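Local coordinates for beta-N-acetylglucosaminidase-like protein Glycoside hydrolase family 20 (Flavobacterium johnsoniae, PDB 6YHH) that probably removes terminal N-acetylglucosamine units from chitin-derived oligosaccharides as a family 20 beta-N-acetylhexosaminidase, at residues 240-249 against 283-294; 271-279 against 541-550. One frame throughout, in Å; residues are numbered along the deposited sequence.

In the fold
Interactions 1 and 2 show how one long connection of a (beta/alpha)8 barrel can be secured at several points. Both draw on the chain between helix 238-243 and helix 289-302: interaction 1 joins 240-249 to 283-294, while residues 271-279, which lie between those two segments in sequence, meet the distant loop 541-550, between strand 532-534 and helix 556-559, in interaction 2. Their centres are about 23 Å apart, yet they touch where Thr-242 OG1 packs 3.0 Å from Arg-272 C. Both lie near Glu-317, the predicted proton donor, whose side chain is about 9 Å from that of Thr-283 and about 10 Å from that of Ala-277.

Interaction 1 (240-249 against 283-294); sequences ILTAYPEIGS and TLDPSNPKTYKI
A single beta bridge between Gly-248 and Leu-284, backed by an Asx turn at Asp-285, closes the long barrel connection between helices 238-243 and 289-302. Asp-285 N donates to Ile-247 O at 2.8 Å. Ser-249 OG, anti to its own carbonyl carbon (chi1 -63°), donates to Thr-283 O at 2.7 Å from above the carbonyl plane. A water bound to Gly-248 O, Asp-285 OD2 and Asn-288 ND2 extends the polar seam, while Asn-288 OD1 caps the following helix by accepting from Lys-290 N. Toward solvent, the extended Lys-290 brings NZ to the anti side of Glu-246 OE1, a 2.9 Å salt bridge. Apolar contacts accompany these bonds: Leu-284 CD1 packs against Leu-241 CG at 3.8 Å and against Ile-240 CG2. Ile-294 CD1 makes an off-centre CH-pi contact with the Tyr-244 ring, 4.2 Å from its centroid, and also touches Ile-247 CG2. The ring's hydroxyl is hydrogen-bonded to His-195. Helix 321-325 flanks the bridge through Trp-323, helix 327-335 packs on Asp-285 through Ile-329, and helix 341-358 receives Thr-291 on Phe-348.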
loop_
_atom_site.group_PDB
_atom_site.type_symbol
_atom_site.label_atom_id
_atom_site.label_comp_id
_atom_site.label_asym_id
_atom_site.label_seq_id
_atom_site.Cartn_x
_atom_site.Cartn_y
_atom_site.Cartn_z
ATOM N N ILE A 240 -16.240 7.155 -24.061
ATOM C CA ILE A 240 -17.460 6.488 -24.533
ATOM C C ILE A 240 -17.502 6.427 -26.066
ATOM O O ILE A 240 -17.842 5.378 -26.708
ATOM C CB ILE A 240 -18.703 7.171 -23.973
ATOM C CG1 ILE A 240 -18.790 6.973 -22.454
ATOM C CG2 ILE A 240 -19.959 6.593 -24.639
ATOM C CD1 ILE A 240 -19.916 7.745 -21.860
ATOM N N LEU A 241 -17.159 7.541 -26.667
ATOM C CA LEU A 241 -17.277 7.687 -28.130
ATOM C C LEU A 241 -16.102 7.038 -28.880
ATOM O O LEU A 241 -16.142 6.886 -30.066
ATOM C CB LEU A 241 -17.370 9.167 -28.483
ATOM C CG LEU A 241 -18.680 9.818 -28.017
ATOM C CD1 LEU A 241 -18.649 11.333 -28.193
ATOM C CD2 LEU A 241 -19.844 9.264 -28.843
ATOM N N THR A 242 -14.992 6.725 -28.189
ATOM C CA THR A 242 -13.974 5.849 -28.768
ATOM C C THR A 242 -14.563 4.436 -29.030
ATOM O O THR A 242 -14.282 3.832 -30.067
ATOM C CB THR A 242 -12.737 5.788 -27.826
ATOM O OG1 THR A 242 -12.213 7.084 -27.676
ATOM C CG2 THR A 242 -11.679 4.843 -28.365
ATOM N N ALA A 243 -15.362 3.928 -28.099
ATOM C CA ALA A 243 -16.047 2.658 -28.258
ATOM C C ALA A 243 -17.283 2.739 -29.206
ATOM O O ALA A 243 -17.495 1.820 -30.036
ATOM C CB ALA A 243 -16.529 2.142 -26.913
ATOM N N TYR A 244 -18.060 3.812 -29.093
ATOM C CA TYR A 244 -19.337 4.003 -29.837
ATOM C C TYR A 244 -19.330 5.336 -30.597
ATOM O O TYR A 244 -20.081 6.238 -30.279
ATOM C CB TYR A 244 -20.535 3.907 -28.877
ATOM C CG TYR A 244 -20.759 2.478 -28.367
ATOM C CD1 TYR A 244 -21.308 1.522 -29.228
ATOM C CD2 TYR A 244 -20.386 2.065 -27.133
ATOM C CE1 TYR A 244 -21.517 0.228 -28.817
ATOM C CE2 TYR A 244 -20.554 0.756 -26.733
ATOM C CZ TYR A 244 -21.165 -0.150 -27.556
ATOM O OH TYR A 244 -21.353 -1.488 -27.184
ATOM N N PRO A 245 -18.469 5.489 -31.610
ATOM C CA PRO A 245 -18.387 6.792 -32.338
ATOM C C PRO A 245 -19.676 7.187 -32.999
ATOM O O PRO A 245 -19.920 8.371 -33.238
ATOM C CB PRO A 245 -17.307 6.586 -33.399
ATOM C CG PRO A 245 -17.122 5.072 -33.523
ATOM C CD PRO A 245 -17.509 4.479 -32.164
ATOM N N GLU A 246 -20.542 6.191 -33.230
ATOM C CA GLU A 246 -21.777 6.474 -33.974
ATOM C C GLU A 246 -22.820 7.271 -33.187
ATOM O O GLU A 246 -23.709 7.855 -33.787
ATOM C CB GLU A 246 -22.363 5.154 -34.524
ATOM C CG GLU A 246 -22.912 4.233 -33.456
ATOM C CD GLU A 246 -21.905 3.206 -32.904
ATOM O OE1 GLU A 246 -22.424 2.147 -32.466
ATOM O OE2 GLU A 246 -20.665 3.460 -32.916
ATOM N N ILE A 247 -22.667 7.391 -31.857
ATOM C CA ILE A 247 -23.536 8.257 -31.075
ATOM C C ILE A 247 -22.871 9.575 -30.695
ATOM O O ILE A 247 -23.424 10.324 -29.851
ATOM C CB ILE A 247 -24.062 7.524 -29.837
ATOM C CG1 ILE A 247 -22.955 7.161 -28.857
ATOM C CG2 ILE A 247 -24.861 6.276 -30.255
ATOM C CD1 ILE A 247 -23.426 6.593 -27.524
ATOM N N GLY A 248 -21.800 9.934 -31.376
ATOM C CA GLY A 248 -21.203 11.256 -31.140
ATOM C C GLY A 248 -21.918 12.371 -31.894
ATOM O O GLY A 248 -22.757 12.133 -32.816
ATOM N N SER A 249 -21.537 13.608 -31.588
ATOM C CA SER A 249 -22.298 14.742 -32.099
ATOM C C SER A 249 -21.600 15.443 -33.233
ATOM O O SER A 249 -22.227 16.211 -33.946
ATOM C CB SER A 249 -22.589 15.777 -31.003
ATOM O OG SER A 249 -23.398 15.189 -29.996
ATOM N N THR A 283 -19.108 14.752 -27.346
ATOM C CA THR A 283 -20.366 14.849 -26.643
ATOM C C THR A 283 -21.349 13.861 -27.264
ATOM O O THR A 283 -21.550 13.820 -28.524
ATOM C CB THR A 283 -20.990 16.298 -26.776
ATOM O OG1 THR A 283 -20.023 17.293 -26.462
ATOM C CG2 THR A 283 -22.155 16.526 -25.853
ATOM N N LEU A 284 -22.071 13.149 -26.418
ATOM C CA LEU A 284 -23.161 12.295 -26.916
ATOM C C LEU A 284 -24.254 13.077 -27.616
ATOM O O LEU A 284 -24.548 14.210 -27.253
ATOM C CB LEU A 284 -23.799 11.572 -25.758
ATOM C CG LEU A 284 -23.005 10.384 -25.260
ATOM C CD1 LEU A 284 -21.545 10.129 -25.529
ATOM C CD2 LEU A 284 -23.693 9.688 -24.062
ATOM N N ASP A 285 -24.832 12.438 -28.621
ATOM C CA ASP A 285 -25.860 13.063 -29.476
ATOM C C ASP A 285 -27.242 12.815 -28.929
ATOM O O ASP A 285 -27.796 11.706 -29.054
ATOM C CB ASP A 285 -25.709 12.568 -30.939
ATOM C CG ASP A 285 -26.725 13.157 -31.896
ATOM O OD1 ASP A 285 -27.633 13.921 -31.500
ATOM O OD2 ASP A 285 -26.597 12.816 -33.123
ATOM N N PRO A 286 -27.887 13.876 -28.400
ATOM C CA PRO A 286 -29.207 13.682 -27.795
ATOM C C PRO A 286 -30.365 13.577 -28.825
ATOM O O PRO A 286 -31.505 13.393 -28.376
ATOM C CB PRO A 286 -29.390 14.954 -27.004
ATOM C CG PRO A 286 -28.700 16.014 -27.820
ATOM C CD PRO A 286 -27.507 15.287 -28.407
ATOM N N SER A 287 -30.021 13.713 -30.097
ATOM C CA SER A 287 -30.996 13.552 -31.188
ATOM C C SER A 287 -31.006 12.157 -31.730
ATOM O O SER A 287 -31.900 11.804 -32.545
ATOM C CB SER A 287 -30.694 14.610 -32.254
ATOM O OG SER A 287 -29.692 14.259 -33.158
ATOM N N ASN A 288 -30.048 11.320 -31.343
ATOM C CA ASN A 288 -29.888 10.023 -31.977
ATOM C C ASN A 288 -30.544 9.000 -31.097
ATOM O O ASN A 288 -30.145 8.800 -29.949
ATOM C CB ASN A 288 -28.375 9.713 -32.138
ATOM C CG ASN A 288 -28.081 8.446 -32.902
ATOM O OD1 ASN A 288 -28.913 7.516 -33.012
ATOM N ND2 ASN A 288 -26.866 8.370 -33.423
ATOM N N PRO A 289 -31.519 8.232 -31.632
ATOM C CA PRO A 289 -32.161 7.219 -30.836
ATOM C C PRO A 289 -31.215 6.135 -30.306
ATOM O O PRO A 289 -31.484 5.564 -29.204
ATOM C CB PRO A 289 -33.197 6.586 -31.810
ATOM C CG PRO A 289 -33.319 7.531 -32.923
ATOM C CD PRO A 289 -32.036 8.290 -33.026
ATOM N N LYS A 290 -30.093 5.903 -30.981
ATOM C CA LYS A 290 -29.144 4.928 -30.540
ATOM C C LYS A 290 -28.442 5.360 -29.263
ATOM O O LYS A 290 -28.130 4.504 -28.406
ATOM C CB LYS A 290 -28.117 4.589 -31.663
ATOM C CG LYS A 290 -27.388 3.276 -31.385
ATOM C CD LYS A 290 -26.416 2.881 -32.522
ATOM C CE LYS A 290 -25.924 1.434 -32.254
ATOM N NZ LYS A 290 -24.895 0.911 -33.168
ATOM N N THR A 291 -28.297 6.652 -29.063
ATOM C CA THR A 291 -27.708 7.148 -27.780
ATOM C C THR A 291 -28.542 6.641 -26.579
ATOM O O THR A 291 -27.998 6.109 -25.616
ATOM C CB THR A 291 -27.701 8.690 -27.776
ATOM O OG1 THR A 291 -26.935 9.174 -28.884
ATOM C CG2 THR A 291 -27.214 9.243 -26.494
ATOM N N TYR A 292 -29.880 6.771 -26.647
ATOM C CA TYR A 292 -30.764 6.335 -25.582
ATOM C C TYR A 292 -30.812 4.826 -25.464
ATOM O O TYR A 292 -30.838 4.294 -24.342
ATOM C CB TYR A 292 -32.150 6.978 -25.783
ATOM C CG TYR A 292 -32.088 8.486 -25.782
ATOM C CD1 TYR A 292 -31.903 9.189 -24.607
ATOM C CD2 TYR A 292 -32.169 9.204 -26.978
ATOM C CE1 TYR A 292 -31.809 10.558 -24.613
ATOM C CE2 TYR A 292 -32.047 10.577 -27.004
ATOM C CZ TYR A 292 -31.905 11.259 -25.826
ATOM O OH TYR A 292 -31.847 12.653 -25.837
ATOM N N LYS A 293 -30.797 4.113 -26.582
ATOM C CA LYS A 293 -30.736 2.662 -26.594
ATOM C C LYS A 293 -29.511 2.141 -25.853
ATOM O O LYS A 293 -29.645 1.261 -24.976
ATOM C CB LYS A 293 -30.790 2.123 -28.012
ATOM C CG LYS A 293 -30.800 0.594 -28.052
ATOM C CD LYS A 293 -30.972 0.004 -29.436
ATOM C CE LYS A 293 -30.875 -1.528 -29.394
ATOM N N ILE A 294 -28.326 2.662 -26.192
ATOM C CA ILE A 294 -27.110 2.197 -25.588
ATOM C C ILE A 294 -27.104 2.552 -24.090
ATOM O O ILE A 294 -26.746 1.740 -23.244
ATOM C CB ILE A 294 -25.875 2.802 -26.292
ATOM C CG1 ILE A 294 -25.743 2.066 -27.676
ATOM C CG2 ILE A 294 -24.629 2.537 -25.483
ATOM C CD1 ILE A 294 -24.802 2.733 -28.599
HETATM O O HOH W 1 -25.074 10.657 -33.506
HETATM O O HOH W 2 -19.021 14.805 -30.401
#

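Interaction 2 (271-279 against 541-550); sequences YRIERNAGI and NKGGTEYQMY
Asn-276 and Gln-548 meet side by side where an irregular stretch of the catalytic region, 271-279, docks on the loop 541-550, a case of two loops joined without a regular sheet. Gln-548 can be followed outward. Its CB lies 3.4 Å from Arg-275 O and, on its own loop, sits over the centre of one face of the Tyr-550 ring. CG then passes 3.5 Å from Asn-276 OD1, and CD lies 3.6 Å from the same Asn-276 OD1. A bend at chi2 (67°) turns the amide back alongside Asn-276, and NE2 at the tip donates to OD1 of that residue at 2.9 Å in an almost straight bond (169°). The same NE2 donates to Thr-545 O within its loop; both acceptors lie close to the plane of the Gln-548 amide, so the two bonds fix its rotation, while the Asn-276 amide is turned 68° from it. Backbone bonds flank this pair: Met-549 N to Arg-275 O at 2.8 Å, and Ala-277 N to Gly-544 O at 3.1 Å. Gly-544 CA also approaches Ala-277 O. Arg-275 lays CG at the edge of the Tyr-550 ring, in its plane, while its guanidinium reaches Asp-204 in a salt bridge. Phe-64 of the second subunit packs on Arg-275, placing the contact beside the dimer interface. The chemistry is mainly that of neutral amides and peptide groups, which suggests that directional hydrogen bonds, more than charge pairing between the two loops or a large apolar core, set how they fit.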
loop_
_atom_site.group_PDB
_atom_site.type_symbol
_atom_site.label_atom_id
_atom_site.label_comp_id
_atom_site.label_asym_id
_atom_site.label_seq_id
_atom_site.Cartn_x
_atom_site.Cartn_y
_atom_site.Cartn_z
ATOM N N TYR A 271 -12.452 9.519 -32.452
ATOM C CA TYR A 271 -12.332 9.825 -31.002
ATOM C C TYR A 271 -11.248 8.960 -30.436
ATOM O O TYR A 271 -10.955 7.889 -30.955
ATOM C CB TYR A 271 -13.660 9.495 -30.338
ATOM C CG TYR A 271 -14.795 10.378 -30.829
ATOM C CD1 TYR A 271 -14.867 11.690 -30.460
ATOM C CD2 TYR A 271 -15.764 9.882 -31.673
ATOM C CE1 TYR A 271 -15.941 12.493 -30.870
ATOM C CE2 TYR A 271 -16.811 10.678 -32.120
ATOM C CZ TYR A 271 -16.870 11.995 -31.735
ATOM O OH TYR A 271 -17.917 12.817 -32.147
ATOM N N ARG A 272 -10.641 9.374 -29.342
ATOM C CA ARG A 272 -9.626 8.532 -28.724
ATOM C C ARG A 272 -9.724 8.764 -27.170
ATOM O O ARG A 272 -10.356 9.719 -26.720
ATOM C CB ARG A 272 -8.223 8.975 -29.215
ATOM C CG ARG A 272 -7.924 10.361 -28.642
ATOM C CD ARG A 272 -6.948 11.322 -29.336
ATOM N NE ARG A 272 -6.767 12.558 -28.525
ATOM N N ILE A 273 -9.125 7.851 -26.397
ATOM C CA ILE A 273 -9.035 8.048 -24.949
ATOM C C ILE A 273 -8.108 9.292 -24.740
ATOM O O ILE A 273 -6.984 9.404 -25.259
ATOM C CB ILE A 273 -8.414 6.836 -24.225
ATOM C CG1 ILE A 273 -9.199 5.535 -24.416
ATOM C CG2 ILE A 273 -8.235 7.119 -22.748
ATOM C CD1 ILE A 273 -8.465 4.340 -23.941
ATOM N N GLU A 274 -8.606 10.278 -24.051
ATOM C CA GLU A 274 -7.879 11.484 -23.856
ATOM C C GLU A 274 -6.713 11.291 -22.840
ATOM O O GLU A 274 -6.898 10.691 -21.823
ATOM C CB GLU A 274 -8.809 12.556 -23.369
ATOM C CG GLU A 274 -8.199 13.881 -23.179
ATOM C CD GLU A 274 -7.585 14.405 -24.484
ATOM O OE1 GLU A 274 -8.119 14.281 -25.614
ATOM O OE2 GLU A 274 -6.469 14.814 -24.329
ATOM N N ARG A 275 -5.531 11.831 -23.194
ATOM C CA ARG A 275 -4.319 11.655 -22.375
ATOM C C ARG A 275 -4.008 12.923 -21.565
ATOM O O ARG A 275 -3.140 12.857 -20.645
ATOM C CB ARG A 275 -3.107 11.279 -23.231
ATOM C CG ARG A 275 -3.320 10.021 -24.074
ATOM C CD ARG A 275 -3.764 8.870 -23.217
ATOM N NE ARG A 275 -3.868 7.647 -23.992
ATOM C CZ ARG A 275 -4.290 6.515 -23.455
ATOM N NH1 ARG A 275 -4.642 6.487 -22.226
ATOM N NH2 ARG A 275 -4.440 5.421 -24.227
ATOM N N ASN A 276 -4.581 14.035 -21.950
ATOM C CA ASN A 276 -4.338 15.338 -21.287
ATOM C C ASN A 276 -5.514 15.660 -20.378
ATOM O O ASN A 276 -6.535 14.991 -20.374
ATOM C CB ASN A 276 -4.266 16.449 -22.347
ATOM C CG ASN A 276 -2.993 16.372 -23.152
ATOM O OD1 ASN A 276 -2.015 15.848 -22.718
ATOM N ND2 ASN A 276 -3.011 16.920 -24.298
ATOM N N ALA A 277 -5.356 16.700 -19.561
ATOM C CA ALA A 277 -6.417 17.257 -18.791
ATOM C C ALA A 277 -7.111 18.364 -19.543
ATOM O O ALA A 277 -6.503 19.004 -20.434
ATOM C CB ALA A 277 -5.833 17.835 -17.508
ATOM N N GLY A 278 -8.345 18.652 -19.133
ATOM C CA GLY A 278 -9.057 19.785 -19.747
ATOM C C GLY A 278 -10.527 19.491 -20.008
ATOM O O GLY A 278 -11.095 18.613 -19.418
ATOM N N ILE A 279 -11.122 20.396 -20.760
ATOM C CA ILE A 279 -12.505 20.319 -21.175
ATOM C C ILE A 279 -12.482 20.003 -22.633
ATOM O O ILE A 279 -11.864 20.781 -23.430
ATOM C CB ILE A 279 -13.271 21.640 -20.935
ATOM C CG1 ILE A 279 -13.204 22.028 -19.471
ATOM C CG2 ILE A 279 -14.705 21.427 -21.384
ATOM C CD1 ILE A 279 -13.749 23.415 -19.128
ATOM N N ASN A 541 -0.478 22.216 -13.928
ATOM C CA ASN A 541 -0.515 21.579 -15.276
ATOM C C ASN A 541 -1.090 22.619 -16.210
ATOM O O ASN A 541 -2.298 22.580 -16.519
ATOM C CB ASN A 541 -1.394 20.384 -15.179
ATOM C CG ASN A 541 -1.429 19.577 -16.464
ATOM O OD1 ASN A 541 -0.663 19.835 -17.370
ATOM N ND2 ASN A 541 -2.379 18.662 -16.576
ATOM N N LYS A 542 -0.272 23.561 -16.630
ATOM C CA LYS A 542 -0.801 24.710 -17.346
ATOM C C LYS A 542 -1.402 24.277 -18.663
ATOM O O LYS A 542 -0.765 23.604 -19.460
ATOM C CB LYS A 542 0.279 25.745 -17.565
ATOM C CG LYS A 542 0.840 26.235 -16.253
ATOM C CD LYS A 542 2.015 27.185 -16.415
ATOM C CE LYS A 542 2.397 27.791 -15.079
ATOM N NZ LYS A 542 2.988 26.817 -14.154
ATOM N N GLY A 543 -2.642 24.676 -18.894
ATOM C CA GLY A 543 -3.330 24.304 -20.123
ATOM C C GLY A 543 -3.706 22.865 -20.227
ATOM O O GLY A 543 -4.203 22.419 -21.317
ATOM N N GLY A 544 -3.384 22.077 -19.195
ATOM C CA GLY A 544 -3.718 20.646 -19.249
ATOM C C GLY A 544 -2.764 19.806 -20.044
ATOM O O GLY A 544 -2.917 18.576 -20.061
ATOM N N THR A 545 -1.712 20.389 -20.634
ATOM C CA THR A 545 -0.820 19.724 -21.559
ATOM C C THR A 545 0.580 19.487 -20.996
ATOM O O THR A 545 1.415 18.872 -21.679
ATOM C CB THR A 545 -0.739 20.495 -22.882
ATOM O OG1 THR A 545 -0.245 21.803 -22.597
ATOM C CG2 THR A 545 -2.184 20.542 -23.471
ATOM N N GLU A 546 0.883 19.985 -19.808
ATOM C CA GLU A 546 2.189 19.761 -19.216
ATOM C C GLU A 546 2.388 18.397 -18.608
ATOM O O GLU A 546 3.564 17.920 -18.477
ATOM C CB GLU A 546 2.483 20.831 -18.156
ATOM C CG GLU A 546 2.601 22.215 -18.805
ATOM C CD GLU A 546 3.036 23.291 -17.839
ATOM O OE1 GLU A 546 2.628 23.297 -16.696
ATOM O OE2 GLU A 546 3.881 24.202 -18.175
ATOM N N TYR A 547 1.278 17.795 -18.142
ATOM C CA TYR A 547 1.319 16.418 -17.618
ATOM C C TYR A 547 0.224 15.636 -18.342
ATOM O O TYR A 547 -0.917 16.094 -18.427
ATOM C CB TYR A 547 0.923 16.390 -16.183
ATOM C CG TYR A 547 1.879 17.098 -15.173
ATOM C CD1 TYR A 547 1.896 18.478 -15.032
ATOM C CD2 TYR A 547 2.748 16.379 -14.416
ATOM C CE1 TYR A 547 2.728 19.112 -14.135
ATOM C CE2 TYR A 547 3.597 17.008 -13.519
ATOM C CZ TYR A 547 3.578 18.343 -13.352
ATOM O OH TYR A 547 4.380 18.967 -12.357
ATOM N N GLN A 548 0.575 14.444 -18.775
ATOM C CA GLN A 548 -0.363 13.505 -19.265
ATOM C C GLN A 548 -0.771 12.535 -18.175
ATOM O O GLN A 548 -0.193 12.482 -17.116
ATOM C CB GLN A 548 0.278 12.688 -20.413
ATOM C CG GLN A 548 0.324 13.520 -21.707
ATOM C CD GLN A 548 1.241 14.700 -21.625
ATOM O OE1 GLN A 548 2.447 14.560 -21.323
ATOM N NE2 GLN A 548 0.679 15.872 -21.751
ATOM N N MET A 549 -1.745 11.667 -18.492
ATOM C CA MET A 549 -2.259 10.725 -17.518
ATOM C C MET A 549 -1.242 9.539 -17.273
ATOM O O MET A 549 -1.550 8.660 -16.510
ATOM C CB MET A 549 -3.627 10.199 -17.897
ATOM C CG MET A 549 -4.778 11.233 -17.984
ATOM S SD MET A 549 -4.957 12.202 -16.503
ATOM C CE MET A 549 -4.178 13.733 -16.996
ATOM N N TYR A 550 -0.150 9.530 -18.029
ATOM C CA TYR A 550 0.944 8.596 -17.826
ATOM C C TYR A 550 2.292 9.282 -17.448
ATOM O O TYR A 550 3.346 8.610 -17.434
ATOM C CB TYR A 550 1.113 7.646 -19.041
ATOM C CG TYR A 550 1.209 8.379 -20.317
ATOM C CD1 TYR A 550 2.366 9.042 -20.734
ATOM C CD2 TYR A 550 0.065 8.504 -21.137
ATOM C CE1 TYR A 550 2.431 9.752 -21.944
ATOM C CE2 TYR A 550 0.113 9.267 -22.289
ATOM C CZ TYR A 550 1.273 9.849 -22.706
ATOM O OH TYR A 550 1.253 10.541 -23.897
HETATM O O HOH W 3 -6.100 20.524 -22.371
#